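Local coordinates for protein NAD-dependent dehydrogenase (Rhizobium meliloti, PDB 4Z0P) that reduces glyoxylate and hydroxypyruvate to their hydroxyacids, using NADPH as the hydride donor, at residues L12-E17 against V52-A57; P90-V95 against E311-K316; R97-R102 against A286-R291. All coordinates share one frame; numbering follows the deposited sequence.

Overall arrangement
All three contacts are partly buried. Contact 3 lies closest to the middle of the chain, its centre about 11 Å from the chain centre, against 16 Å for contact 1 and 15 Å for contact 2. Contacts 1 and 2 belong to the same five-stranded parallel sheet, one joining neighbouring inner strands, the other adding segment 311-316 beside end strand 91-92. Contact 3 joins helix 97-115 to the segment leading into helix 290-305, and touches contact 1 through Phe14 and contact 2 through Phe94. Contact 1 is mostly apolar and aromatic and reaches oxalate; contact 2 combines backbone pairing with an arginine on the NADPH phosphates; contact 3 relies on bridging waters and meets the nicotinamide amide.

Contact 1: L12-E17 against V52-A57; sequences LKFIPE and VVWKSA. With OXD (oxalic acid), chain C.
Lys13 N donates to Trp54 O at 3.0 Å with an N-H...O angle of 154°, just beyond the parallel bridge between Leu12 and Trp54. Lys13 then makes an inverse gamma turn, bringing Phe14 back over the indole. Phe14 CE1 sits over one face of Trp54, 3.4 Å from CD1, with the phenyl and five-membered ring planes inclined at 48°. Trp54 lines the oxalate pocket from the C-terminal end of strand 50-54, and a wide, flat side chain suits it: the pyrrole part meets Phe14 while the far end, CH2, comes within 3.5 Å of oxalate O5. With chi1 at -168°, Trp54 CG stands opposite the backbone N, carrying the ring toward the pocket. Its NE1 is satisfied by a water at 3.0 Å, which also makes weak bonds to Lys13 O and Lys55 NZ. The two lysines run their aliphatic parts past each other and suit this exposed edge. Leu12 CD2 packs 3.7 Å from Trp54 CB and also reaches Val52 CG1. Leu12 and Phe14 rest on Leu293 of helix 290-305 and Val52 on its Val297, while strand 69-72 flanks strand 50-54 on its other side.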
loop_
_atom_site.group_PDB
_atom_site.type_symbol
_atom_site.label_atom_id
_atom_site.label_comp_id
_atom_site.label_asym_id
_atom_site.label_seq_id
_atom_site.Cartn_x
_atom_site.Cartn_y
_atom_site.Cartn_z
ATOM N N LEU A 12 -18.950 15.902 -18.913
ATOM C CA LEU A 12 -18.268 15.002 -18.001
ATOM C C LEU A 12 -18.917 14.987 -16.648
ATOM O O LEU A 12 -18.861 15.991 -15.943
ATOM C CB LEU A 12 -16.826 15.478 -17.798
ATOM C CG LEU A 12 -15.911 15.430 -19.019
ATOM C CD1 LEU A 12 -14.576 16.109 -18.714
ATOM C CD2 LEU A 12 -15.703 14.010 -19.466
ATOM N N LYS A 13 -19.462 13.833 -16.247
ATOM C CA LYS A 13 -20.066 13.716 -14.932
ATOM C C LYS A 13 -18.970 13.370 -13.932
ATOM O O LYS A 13 -18.895 12.252 -13.443
ATOM C CB LYS A 13 -21.190 12.685 -14.925
ATOM C CG LYS A 13 -22.056 12.671 -13.688
ATOM C CD LYS A 13 -23.450 12.124 -14.012
ATOM C CE LYS A 13 -24.296 11.882 -12.767
ATOM N NZ LYS A 13 -24.046 10.542 -12.167
ATOM N N PHE A 14 -18.113 14.350 -13.667
ATOM C CA PHE A 14 -17.026 14.265 -12.706
ATOM C C PHE A 14 -17.356 15.273 -11.601
ATOM O O PHE A 14 -18.359 15.992 -11.677
ATOM C CB PHE A 14 -15.707 14.711 -13.355
ATOM C CG PHE A 14 -15.144 13.772 -14.385
ATOM C CD1 PHE A 14 -15.586 12.460 -14.553
ATOM C CD2 PHE A 14 -14.091 14.218 -15.167
ATOM C CE1 PHE A 14 -14.998 11.639 -15.506
ATOM C CE2 PHE A 14 -13.516 13.398 -16.116
ATOM C CZ PHE A 14 -13.975 12.125 -16.300
ATOM N N ILE A 15 -16.489 15.367 -10.599
ATOM C CA ILE A 15 -16.643 16.401 -9.559
ATOM C C ILE A 15 -16.610 17.780 -10.237
ATOM O O ILE A 15 -15.636 18.115 -10.937
ATOM C CB ILE A 15 -15.556 16.247 -8.467
ATOM C CG1 ILE A 15 -15.802 14.958 -7.675
ATOM C CG2 ILE A 15 -15.565 17.434 -7.522
ATOM C CD1 ILE A 15 -14.615 14.474 -6.865
ATOM N N PRO A 16 -17.702 18.584 -10.114
ATOM C CA PRO A 16 -17.807 19.812 -10.930
ATOM C C PRO A 16 -16.664 20.799 -10.739
ATOM O O PRO A 16 -16.170 21.341 -11.711
ATOM C CB PRO A 16 -19.124 20.457 -10.467
ATOM C CG PRO A 16 -19.898 19.364 -9.823
ATOM C CD PRO A 16 -18.933 18.322 -9.347
ATOM N N GLU A 17 -16.225 20.972 -9.497
ATOM C CA GLU A 17 -15.133 21.895 -9.179
ATOM C C GLU A 17 -13.847 21.507 -9.924
ATOM O O GLU A 17 -13.084 22.375 -10.321
ATOM C CB GLU A 17 -14.877 21.966 -7.664
ATOM C CG GLU A 17 -16.006 22.607 -6.852
ATOM C CD GLU A 17 -17.252 21.735 -6.655
ATOM O OE1 GLU A 17 -17.228 20.509 -6.956
ATOM O OE2 GLU A 17 -18.280 22.292 -6.199
ATOM N N VAL A 52 -15.857 15.468 -25.423
ATOM C CA VAL A 52 -15.217 14.700 -24.357
ATOM C C VAL A 52 -16.300 14.359 -23.357
ATOM O O VAL A 52 -16.949 15.267 -22.823
ATOM C CB VAL A 52 -14.093 15.494 -23.636
ATOM C CG1 VAL A 52 -13.247 14.518 -22.802
ATOM C CG2 VAL A 52 -13.243 16.258 -24.617
ATOM N N VAL A 53 -16.574 13.061 -23.181
ATOM C CA VAL A 53 -17.847 12.634 -22.571
ATOM C C VAL A 53 -17.633 11.585 -21.483
ATOM O O VAL A 53 -16.765 10.712 -21.598
ATOM C CB VAL A 53 -18.849 12.134 -23.625
ATOM C CG1 VAL A 53 -19.118 13.236 -24.660
ATOM C CG2 VAL A 53 -18.408 10.822 -24.287
ATOM N N TRP A 54 -18.457 11.668 -20.441
ATOM C CA TRP A 54 -18.518 10.663 -19.387
ATOM C C TRP A 54 -19.902 10.686 -18.769
ATOM O O TRP A 54 -20.310 11.713 -18.253
ATOM C CB TRP A 54 -17.483 10.934 -18.304
ATOM C CG TRP A 54 -17.330 9.778 -17.367
ATOM C CD1 TRP A 54 -17.697 9.700 -16.049
ATOM C CD2 TRP A 54 -16.754 8.500 -17.697
ATOM N NE1 TRP A 54 -17.363 8.445 -15.535
ATOM C CE2 TRP A 54 -16.788 7.699 -16.529
ATOM C CE3 TRP A 54 -16.208 7.966 -18.869
ATOM C CZ2 TRP A 54 -16.307 6.379 -16.515
ATOM C CZ3 TRP A 54 -15.733 6.653 -18.843
ATOM C CH2 TRP A 54 -15.789 5.892 -17.682
ATOM N N LYS A 55 -20.622 9.564 -18.859
ATOM C CA LYS A 55 -21.985 9.442 -18.335
ATOM C C LYS A 55 -22.910 10.507 -18.909
ATOM O O LYS A 55 -23.722 11.110 -18.191
ATOM C CB LYS A 55 -21.978 9.434 -16.791
ATOM C CG LYS A 55 -21.341 8.201 -16.223
ATOM C CD LYS A 55 -21.264 8.303 -14.701
ATOM C CE LYS A 55 -21.156 6.943 -14.065
ATOM N NZ LYS A 55 -20.966 7.107 -12.600
ATOM N N SER A 56 -22.786 10.732 -20.213
ATOM C CA SER A 56 -23.485 11.824 -20.871
ATOM C C SER A 56 -24.988 11.499 -21.060
ATOM O O SER A 56 -25.406 10.361 -20.970
ATOM C CB SER A 56 -22.770 12.202 -22.176
ATOM O OG SER A 56 -22.455 11.075 -22.945
ATOM N N ALA A 57 -25.760 12.560 -21.281
ATOM C CA ALA A 57 -27.218 12.440 -21.366
ATOM C C ALA A 57 -27.612 11.685 -22.641
ATOM O O ALA A 57 -26.907 11.800 -23.658
ATOM C CB ALA A 57 -27.856 13.820 -21.337
HETATM C C1 OXD C . -12.628 4.700 -16.208
HETATM C C2 OXD C . -13.406 4.699 -14.974
HETATM O O3 OXD C . -11.670 5.501 -16.352
HETATM O O4 OXD C . -13.535 5.751 -14.329
HETATM O O5 OXD C . -12.958 3.893 -17.103
HETATM O O6 OXD C . -13.938 3.649 -14.587
HETATM O O HOH W 1 -18.219 9.107 -12.698
#

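Contact 2: P90-V95 against E311-K316; sequences PLVRFV and EHVVDK. With NDP (NADPH dihydro-nicotinamide-adenine-dinucleotide phosphate), chain H.
Arg93 and His312 cross at about a right angle, with the guanidinium and imidazole planes 89° apart, and Val95 fills the corner between them. Val95 CB stands over the centre of the imidazole, 3.7 Å from its centroid and only 9° off the ring normal, a CH-pi contact; Glu311 CB lies against the opposite face. The same valine lays CG2 over one face of the Arg93 guanidinium, while O1A of NADPH faces the other. A beta-branched residue suits this corner because its branch point can sit over the imidazole while one methyl, CG2, lies on the guanidinium.

The Arg93 chain starts with CG between its backbone N and carbonyl carbon (chi1 76°), close to His312 O and CB, and then runs extended to the cofactor. There NH1 donates to O2N of the nicotinamide-side phosphate at 2.8 Å, and NH2 reaches the same oxygen at 3.2 Å, so the oxygen is gripped at the guanidinium edge. NH1 has a further partner in Ala75 O. A methionine in its place removes both N-H donors and the charge, and would probably leave O2N less firmly held and the phosphates with less charge to balance them.

Arg93 N donates to His312 O and Val314 N to Leu91 O, each at 2.9 Å, on either side of the single bridge between Val92 and Val313. A water joins Leu91 N, 3.0 Å away, to Val314 O. Leu91 and Val314 cross obliquely, Pro90 CB touches Val313 CG1, and Val92 rests on strand 69-72 and on His296 of helix 290-305.

Chemically, the paired backbones and Val95 probably help to place an arginine whose positive charge is likely to offset the pyrophosphate, which is consistent with the segment after strand 91-92 and the C-terminal segment jointly supporting the cofactor site.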
loop_
_atom_site.group_PDB
_atom_site.type_symbol
_atom_site.label_atom_id
_atom_site.label_comp_id
_atom_site.label_asym_id
_atom_site.label_seq_id
_atom_site.Cartn_x
_atom_site.Cartn_y
_atom_site.Cartn_z
ATOM N N PRO A 90 -14.064 7.623 -35.020
ATOM C CA PRO A 90 -13.209 7.063 -33.982
ATOM C C PRO A 90 -13.623 7.472 -32.578
ATOM O O PRO A 90 -13.976 8.633 -32.353
ATOM C CB PRO A 90 -11.825 7.636 -34.284
ATOM C CG PRO A 90 -11.866 7.978 -35.739
ATOM C CD PRO A 90 -13.281 8.355 -36.040
ATOM N N LEU A 91 -13.615 6.485 -31.688
ATOM C CA LEU A 91 -13.810 6.687 -30.266
ATOM C C LEU A 91 -12.472 6.456 -29.580
ATOM O O LEU A 91 -11.916 5.343 -29.651
ATOM C CB LEU A 91 -14.866 5.721 -29.730
ATOM C CG LEU A 91 -15.035 5.638 -28.211
ATOM C CD1 LEU A 91 -15.501 6.971 -27.653
ATOM C CD2 LEU A 91 -16.067 4.559 -27.890
ATOM N N VAL A 92 -11.969 7.499 -28.920
ATOM C CA VAL A 92 -10.650 7.502 -28.307
ATOM C C VAL A 92 -10.825 7.365 -26.804
ATOM O O VAL A 92 -11.504 8.195 -26.198
ATOM C CB VAL A 92 -9.896 8.818 -28.608
ATOM C CG1 VAL A 92 -8.577 8.888 -27.844
ATOM C CG2 VAL A 92 -9.642 8.947 -30.105
ATOM N N ARG A 93 -10.201 6.350 -26.191
ATOM C CA ARG A 93 -10.301 6.187 -24.729
ATOM C C ARG A 93 -9.180 6.951 -24.028
ATOM O O ARG A 93 -8.192 7.332 -24.641
ATOM C CB ARG A 93 -10.291 4.692 -24.348
ATOM C CG ARG A 93 -8.925 4.028 -24.419
ATOM C CD ARG A 93 -9.037 2.513 -24.485
ATOM N NE ARG A 93 -7.757 1.880 -24.233
ATOM C CZ ARG A 93 -7.305 1.537 -23.028
ATOM N NH1 ARG A 93 -8.016 1.760 -21.926
ATOM N NH2 ARG A 93 -6.121 0.982 -22.925
ATOM N N PHE A 94 -9.323 7.170 -22.723
ATOM C CA PHE A 94 -8.294 7.866 -21.946
ATOM C C PHE A 94 -7.235 6.889 -21.451
ATOM O O PHE A 94 -7.540 5.910 -20.777
ATOM C CB PHE A 94 -8.950 8.578 -20.761
ATOM C CG PHE A 94 -8.051 9.504 -19.965
ATOM C CD1 PHE A 94 -7.076 10.301 -20.558
ATOM C CD2 PHE A 94 -8.217 9.592 -18.582
ATOM C CE1 PHE A 94 -6.282 11.145 -19.804
ATOM C CE2 PHE A 94 -7.425 10.453 -17.829
ATOM C CZ PHE A 94 -6.459 11.218 -18.438
ATOM N N VAL A 95 -5.995 7.143 -21.858
ATOM C CA VAL A 95 -4.839 6.397 -21.408
ATOM C C VAL A 95 -3.825 7.467 -21.033
ATOM O O VAL A 95 -3.532 8.330 -21.850
ATOM C CB VAL A 95 -4.278 5.514 -22.535
ATOM C CG1 VAL A 95 -2.973 4.846 -22.113
ATOM C CG2 VAL A 95 -5.286 4.437 -22.917
ATOM N N GLU A 311 -4.470 7.881 -31.507
ATOM C CA GLU A 311 -3.980 6.843 -30.592
ATOM C C GLU A 311 -5.094 6.444 -29.635
ATOM O O GLU A 311 -5.986 7.240 -29.358
ATOM C CB GLU A 311 -2.770 7.366 -29.820
ATOM C CG GLU A 311 -1.584 7.649 -30.737
ATOM C CD GLU A 311 -0.524 8.551 -30.130
ATOM O OE1 GLU A 311 -0.839 9.433 -29.308
ATOM O OE2 GLU A 311 0.646 8.388 -30.506
ATOM N N HIS A 312 -5.043 5.198 -29.151
ATOM C CA HIS A 312 -5.987 4.694 -28.151
ATOM C C HIS A 312 -7.415 4.634 -28.675
ATOM O O HIS A 312 -8.361 4.884 -27.941
ATOM C CB HIS A 312 -5.934 5.511 -26.846
ATOM C CG HIS A 312 -4.546 5.870 -26.424
ATOM N ND1 HIS A 312 -3.590 4.923 -26.162
ATOM C CD2 HIS A 312 -3.943 7.071 -26.267
ATOM C CE1 HIS A 312 -2.456 5.519 -25.843
ATOM N NE2 HIS A 312 -2.646 6.824 -25.893
ATOM N N VAL A 313 -7.552 4.240 -29.938
ATOM C CA VAL A 313 -8.865 4.113 -30.554
ATOM C C VAL A 313 -9.448 2.741 -30.218
ATOM O O VAL A 313 -8.810 1.723 -30.431
ATOM C CB VAL A 313 -8.763 4.282 -32.076
ATOM C CG1 VAL A 313 -10.119 4.095 -32.757
ATOM C CG2 VAL A 313 -8.192 5.656 -32.405
ATOM N N VAL A 314 -10.691 2.735 -29.766
ATOM C CA VAL A 314 -11.306 1.469 -29.403
ATOM C C VAL A 314 -11.902 0.729 -30.591
ATOM O O VAL A 314 -12.287 1.312 -31.611
ATOM C CB VAL A 314 -12.339 1.612 -28.273
ATOM C CG1 VAL A 314 -11.716 2.365 -27.106
ATOM C CG2 VAL A 314 -13.614 2.276 -28.754
ATOM N N ASP A 315 -11.925 -0.598 -30.440
ATOM C CA ASP A 315 -12.578 -1.520 -31.372
ATOM C C ASP A 315 -14.010 -1.650 -30.867
ATOM O O ASP A 315 -14.246 -2.269 -29.833
ATOM C CB ASP A 315 -11.866 -2.871 -31.312
ATOM C CG ASP A 315 -12.496 -3.919 -32.216
ATOM O OD1 ASP A 315 -13.677 -3.795 -32.582
ATOM O OD2 ASP A 315 -11.798 -4.903 -32.524
ATOM N N LYS A 316 -14.967 -1.042 -31.564
ATOM C CA LYS A 316 -16.356 -0.985 -31.075
ATOM C C LYS A 316 -17.049 -2.350 -31.047
ATOM O O LYS A 316 -17.973 -2.570 -30.267
ATOM C CB LYS A 316 -17.191 -0.002 -31.908
ATOM C CG LYS A 316 -16.767 1.452 -31.761
ATOM C CD LYS A 316 -17.828 2.390 -32.311
ATOM C CE LYS A 316 -17.333 3.824 -32.380
ATOM N NZ LYS A 316 -16.394 4.037 -33.515
HETATM P PA NDP H . -6.655 -2.322 -21.773
HETATM O O1A NDP H . -7.506 -2.355 -23.033
HETATM O O2A NDP H . -5.284 -1.743 -21.884
HETATM O O5B NDP H . -6.538 -3.822 -21.279
HETATM C C5B NDP H . -7.614 -4.735 -21.260
HETATM C C4B NDP H . -7.060 -6.104 -20.971
HETATM O O4B NDP H . -8.174 -6.975 -20.788
HETATM C C3B NDP H . -6.226 -6.694 -22.106
HETATM O O3B NDP H . -5.165 -7.439 -21.519
HETATM C C2B NDP H . -7.203 -7.614 -22.806
HETATM O O2B NDP H . -6.617 -8.714 -23.474
HETATM C C1B NDP H . -7.987 -8.108 -21.618
HETATM N N9A NDP H . -9.271 -8.677 -22.062
HETATM C C8A NDP H . -10.342 -8.073 -22.614
HETATM N N7A NDP H . -11.329 -8.896 -22.890
HETATM C C5A NDP H . -10.861 -10.115 -22.489
HETATM C C6A NDP H . -11.408 -11.413 -22.527
HETATM N N6A NDP H . -12.649 -11.669 -23.002
HETATM N N1A NDP H . -10.663 -12.444 -22.041
HETATM C C2A NDP H . -9.434 -12.187 -21.568
HETATM N N3A NDP H . -8.811 -11.007 -21.493
HETATM C C4A NDP H . -9.592 -10.000 -21.965
HETATM O O3 NDP H . -7.585 -1.574 -20.685
HETATM P PN NDP H . -6.969 -0.793 -19.403
HETATM O O1N NDP H . -5.958 -1.647 -18.714
HETATM O O2N NDP H . -6.605 0.600 -19.775
HETATM O O5D NDP H . -8.316 -0.659 -18.565
HETATM C C5D NDP H . -8.961 -1.829 -18.103
HETATM C C4D NDP H . -10.332 -1.497 -17.532
HETATM O O4D NDP H . -10.204 -0.904 -16.238
HETATM C C3D NDP H . -11.159 -0.468 -18.291
HETATM O O3D NDP H . -11.802 -1.070 -19.433
HETATM C C2D NDP H . -12.162 0.053 -17.282
HETATM O O2D NDP H . -13.370 -0.728 -17.322
HETATM C C1D NDP H . -11.419 -0.231 -15.951
HETATM N N1N NDP H . -11.121 0.989 -15.197
HETATM C C2N NDP H . -11.679 1.207 -13.942
HETATM C C3N NDP H . -11.400 2.325 -13.215
HETATM C C7N NDP H . -11.860 2.519 -11.801
HETATM O O7N NDP H . -11.797 3.668 -11.322
HETATM N N7N NDP H . -12.332 1.501 -11.114
HETATM C C4N NDP H . -10.526 3.371 -13.802
HETATM C C5N NDP H . -9.992 3.065 -15.152
HETATM C C6N NDP H . -10.263 1.934 -15.777
HETATM P P2B NDP H . -5.827 -8.519 -24.864
HETATM O O1X NDP H . -4.545 -7.839 -24.459
HETATM O O2X NDP H . -5.628 -9.957 -25.309
HETATM O O3X NDP H . -6.698 -7.709 -25.750
HETATM O O HOH W 2 -13.468 3.643 -32.618
#

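Contact 3: R97-R102 against A286-R291; sequences RTLTTR and ASSDVR. With NDP (NADPH dihydro-nicotinamide-adenine-dinucleotide phosphate), chain H.
The guanidinium of Arg102 lies beside the backbone of Ser287; Ser287 O approaches it obliquely and lies nearest to the chain at Arg102 CD, 3.3 Å away. In the guanidinium plane, at the edge, lie Thr98 O and two waters. One water accepts from NH1 at 2.9 Å and also from Ser287 N; the other accepts from NH2 and donates to Asp289 OD2 at 2.7 Å. The opposite charges are therefore joined through water, with Arg102 NH2 and Asp289 OD2 4.5 Å apart, beyond a salt bridge. NH1 also donates to Gln135 O of the second subunit, so an arginine, with several N-H groups fanned in one plane, suits a position that serves two chains.

Asp289 is the N-cap of helix 290-305: its OD1 accepts from Ala292 N, while its side chain crosses that of Thr98 at about a right angle, CB against OG1 and CB. A third water ties the Thr98 hydroxyl to the backbone of 287-289, donating to Thr98 OG1 at 2.8 Å and to Ser287 O, and accepting from Asp289 N. Thr98 OG1 is also hydrogen-bonded to Asp96 OD2.

Next along the helix, Leu99 points CG opposite its own backbone N (chi1 -168°), which brings CD1 3.4 Å from Ala286 O and close to Ala286 CB. The small side chain of Ala286 lets the segment lie near the helix, with CB 3.5 Å from Leu99 O.

Across this contact the protein groups share no direct hydrogen bond, and waters carry the polar links. Ala286 N is turned to the cofactor instead and donates to the carboxamide O7N of NADPH at 3.2 Å, which probably helps set the rotation of the nicotinamide amide while Arg102 extends the link to the dimer interface.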
loop_
_atom_site.group_PDB
_atom_site.type_symbol
_atom_site.label_atom_id
_atom_site.label_comp_id
_atom_site.label_asym_id
_atom_site.label_seq_id
_atom_site.Cartn_x
_atom_site.Cartn_y
_atom_site.Cartn_z
ATOM N N ARG A 97 -0.427 8.494 -17.963
ATOM C CA ARG A 97 0.362 8.148 -16.781
ATOM C C ARG A 97 -0.370 8.448 -15.489
ATOM O O ARG A 97 -0.228 7.710 -14.523
ATOM C CB ARG A 97 1.690 8.938 -16.793
ATOM C CG ARG A 97 2.537 8.789 -15.539
ATOM N N THR A 98 -1.151 9.530 -15.451
ATOM C CA THR A 98 -1.873 9.884 -14.205
ATOM C C THR A 98 -2.921 8.833 -13.843
ATOM O O THR A 98 -3.067 8.450 -12.669
ATOM C CB THR A 98 -2.588 11.264 -14.294
ATOM O OG1 THR A 98 -3.563 11.247 -15.359
ATOM C CG2 THR A 98 -1.568 12.381 -14.471
ATOM N N LEU A 99 -3.619 8.314 -14.855
ATOM C CA LEU A 99 -4.650 7.305 -14.585
ATOM C C LEU A 99 -4.015 5.987 -14.137
ATOM O O LEU A 99 -4.410 5.358 -13.139
ATOM C CB LEU A 99 -5.525 7.109 -15.836
ATOM C CG LEU A 99 -6.808 6.314 -15.616
ATOM C CD1 LEU A 99 -7.820 7.065 -14.796
ATOM C CD2 LEU A 99 -7.419 6.026 -16.988
ATOM N N THR A 100 -2.972 5.589 -14.851
ATOM C CA THR A 100 -2.282 4.351 -14.552
ATOM C C THR A 100 -1.686 4.350 -13.164
ATOM O O THR A 100 -1.811 3.359 -12.422
ATOM C CB THR A 100 -1.181 4.112 -15.593
ATOM O OG1 THR A 100 -1.774 4.149 -16.899
ATOM C CG2 THR A 100 -0.522 2.774 -15.398
ATOM N N THR A 101 -1.020 5.445 -12.810
ATOM C CA THR A 101 -0.341 5.502 -11.511
ATOM C C THR A 101 -1.354 5.457 -10.362
ATOM O O THR A 101 -1.105 4.835 -9.323
ATOM C CB THR A 101 0.653 6.676 -11.431
ATOM O OG1 THR A 101 1.648 6.375 -10.458
ATOM C CG2 THR A 101 -0.003 8.013 -11.117
ATOM N N ARG A 102 -2.510 6.063 -10.583
ATOM C CA ARG A 102 -3.596 6.073 -9.592
ATOM C C ARG A 102 -4.183 4.679 -9.379
ATOM O O ARG A 102 -4.418 4.254 -8.227
ATOM C CB ARG A 102 -4.655 7.082 -9.993
ATOM C CG ARG A 102 -4.263 8.535 -9.821
ATOM C CD ARG A 102 -5.212 9.457 -10.566
ATOM N NE ARG A 102 -4.901 10.875 -10.333
ATOM C CZ ARG A 102 -5.397 11.617 -9.335
ATOM N NH1 ARG A 102 -6.294 11.116 -8.503
ATOM N NH2 ARG A 102 -5.025 12.893 -9.211
ATOM N N ALA A 286 -9.205 4.759 -9.851
ATOM C CA ALA A 286 -8.346 5.678 -10.609
ATOM C C ALA A 286 -9.188 6.796 -11.168
ATOM O O ALA A 286 -9.882 6.622 -12.186
ATOM C CB ALA A 286 -7.616 4.937 -11.709
ATOM N N SER A 287 -9.173 7.931 -10.473
ATOM C CA SER A 287 -9.929 9.132 -10.914
ATOM C C SER A 287 -9.265 9.718 -12.150
ATOM O O SER A 287 -8.047 9.646 -12.298
ATOM C CB SER A 287 -9.936 10.177 -9.796
ATOM O OG SER A 287 -10.744 9.690 -8.724
ATOM N N SER A 288 -10.055 10.315 -13.029
ATOM C CA SER A 288 -9.491 11.023 -14.182
ATOM C C SER A 288 -9.058 12.445 -13.753
ATOM O O SER A 288 -9.873 13.233 -13.281
ATOM C CB SER A 288 -10.523 11.110 -15.318
ATOM O OG SER A 288 -10.741 9.853 -15.927
ATOM N N ASP A 289 -7.777 12.730 -13.923
ATOM C CA ASP A 289 -7.208 14.055 -13.736
ATOM C C ASP A 289 -7.681 14.872 -14.926
ATOM O O ASP A 289 -7.283 14.603 -16.055
ATOM C CB ASP A 289 -5.670 13.915 -13.702
ATOM C CG ASP A 289 -4.935 15.224 -13.567
ATOM O OD1 ASP A 289 -5.380 16.259 -14.105
ATOM O OD2 ASP A 289 -3.853 15.217 -12.938
ATOM N N VAL A 290 -8.552 15.845 -14.677
ATOM C CA VAL A 290 -9.231 16.539 -15.777
ATOM C C VAL A 290 -8.236 17.371 -16.561
ATOM O O VAL A 290 -8.316 17.444 -17.795
ATOM C CB VAL A 290 -10.442 17.384 -15.317
ATOM C CG1 VAL A 290 -11.204 17.910 -16.530
ATOM C CG2 VAL A 290 -11.376 16.528 -14.477
ATOM N N ARG A 291 -7.267 17.982 -15.888
ATOM C CA ARG A 291 -6.225 18.702 -16.645
ATOM C C ARG A 291 -5.511 17.745 -17.623
ATOM O O ARG A 291 -5.293 18.073 -18.775
ATOM C CB ARG A 291 -5.211 19.348 -15.693
ATOM C CG ARG A 291 -4.202 20.273 -16.360
ATOM C CD ARG A 291 -3.319 20.980 -15.330
HETATM P PA NDP H . -6.655 -2.322 -21.773
HETATM O O1A NDP H . -7.506 -2.355 -23.033
HETATM O O2A NDP H . -5.284 -1.743 -21.884
HETATM O O5B NDP H . -6.538 -3.822 -21.279
HETATM C C5B NDP H . -7.614 -4.735 -21.260
HETATM C C4B NDP H . -7.060 -6.104 -20.971
HETATM O O4B NDP H . -8.174 -6.975 -20.788
HETATM C C3B NDP H . -6.226 -6.694 -22.106
HETATM O O3B NDP H . -5.165 -7.439 -21.519
HETATM C C2B NDP H . -7.203 -7.614 -22.806
HETATM O O2B NDP H . -6.617 -8.714 -23.474
HETATM C C1B NDP H . -7.987 -8.108 -21.618
HETATM N N9A NDP H . -9.271 -8.677 -22.062
HETATM C C8A NDP H . -10.342 -8.073 -22.614
HETATM N N7A NDP H . -11.329 -8.896 -22.890
HETATM C C5A NDP H . -10.861 -10.115 -22.489
HETATM C C6A NDP H . -11.408 -11.413 -22.527
HETATM N N6A NDP H . -12.649 -11.669 -23.002
HETATM N N1A NDP H . -10.663 -12.444 -22.041
HETATM C C2A NDP H . -9.434 -12.187 -21.568
HETATM N N3A NDP H . -8.811 -11.007 -21.493
HETATM C C4A NDP H . -9.592 -10.000 -21.965
HETATM O O3 NDP H . -7.585 -1.574 -20.685
HETATM P PN NDP H . -6.969 -0.793 -19.403
HETATM O O1N NDP H . -5.958 -1.647 -18.714
HETATM O O2N NDP H . -6.605 0.600 -19.775
HETATM O O5D NDP H . -8.316 -0.659 -18.565
HETATM C C5D NDP H . -8.961 -1.829 -18.103
HETATM C C4D NDP H . -10.332 -1.497 -17.532
HETATM O O4D NDP H . -10.204 -0.904 -16.238
HETATM C C3D NDP H . -11.159 -0.468 -18.291
HETATM O O3D NDP H . -11.802 -1.070 -19.433
HETATM C C2D NDP H . -12.162 0.053 -17.282
HETATM O O2D NDP H . -13.370 -0.728 -17.322
HETATM C C1D NDP H . -11.419 -0.231 -15.951
HETATM N N1N NDP H . -11.121 0.989 -15.197
HETATM C C2N NDP H . -11.679 1.207 -13.942
HETATM C C3N NDP H . -11.400 2.325 -13.215
HETATM C C7N NDP H . -11.860 2.519 -11.801
HETATM O O7N NDP H . -11.797 3.668 -11.322
HETATM N N7N NDP H . -12.332 1.501 -11.114
HETATM C C4N NDP H . -10.526 3.371 -13.802
HETATM C C5N NDP H . -9.992 3.065 -15.152
HETATM C C6N NDP H . -10.263 1.934 -15.777
HETATM P P2B NDP H . -5.827 -8.519 -24.864
HETATM O O1X NDP H . -4.545 -7.839 -24.459
HETATM O O2X NDP H . -5.628 -9.957 -25.309
HETATM O O3X NDP H . -6.698 -7.709 -25.750
HETATM O O HOH W 3 -6.097 10.504 -14.590
HETATM O O HOH W 4 -7.135 8.366 -7.930
HETATM O O HOH W 5 -3.152 13.100 -11.367
#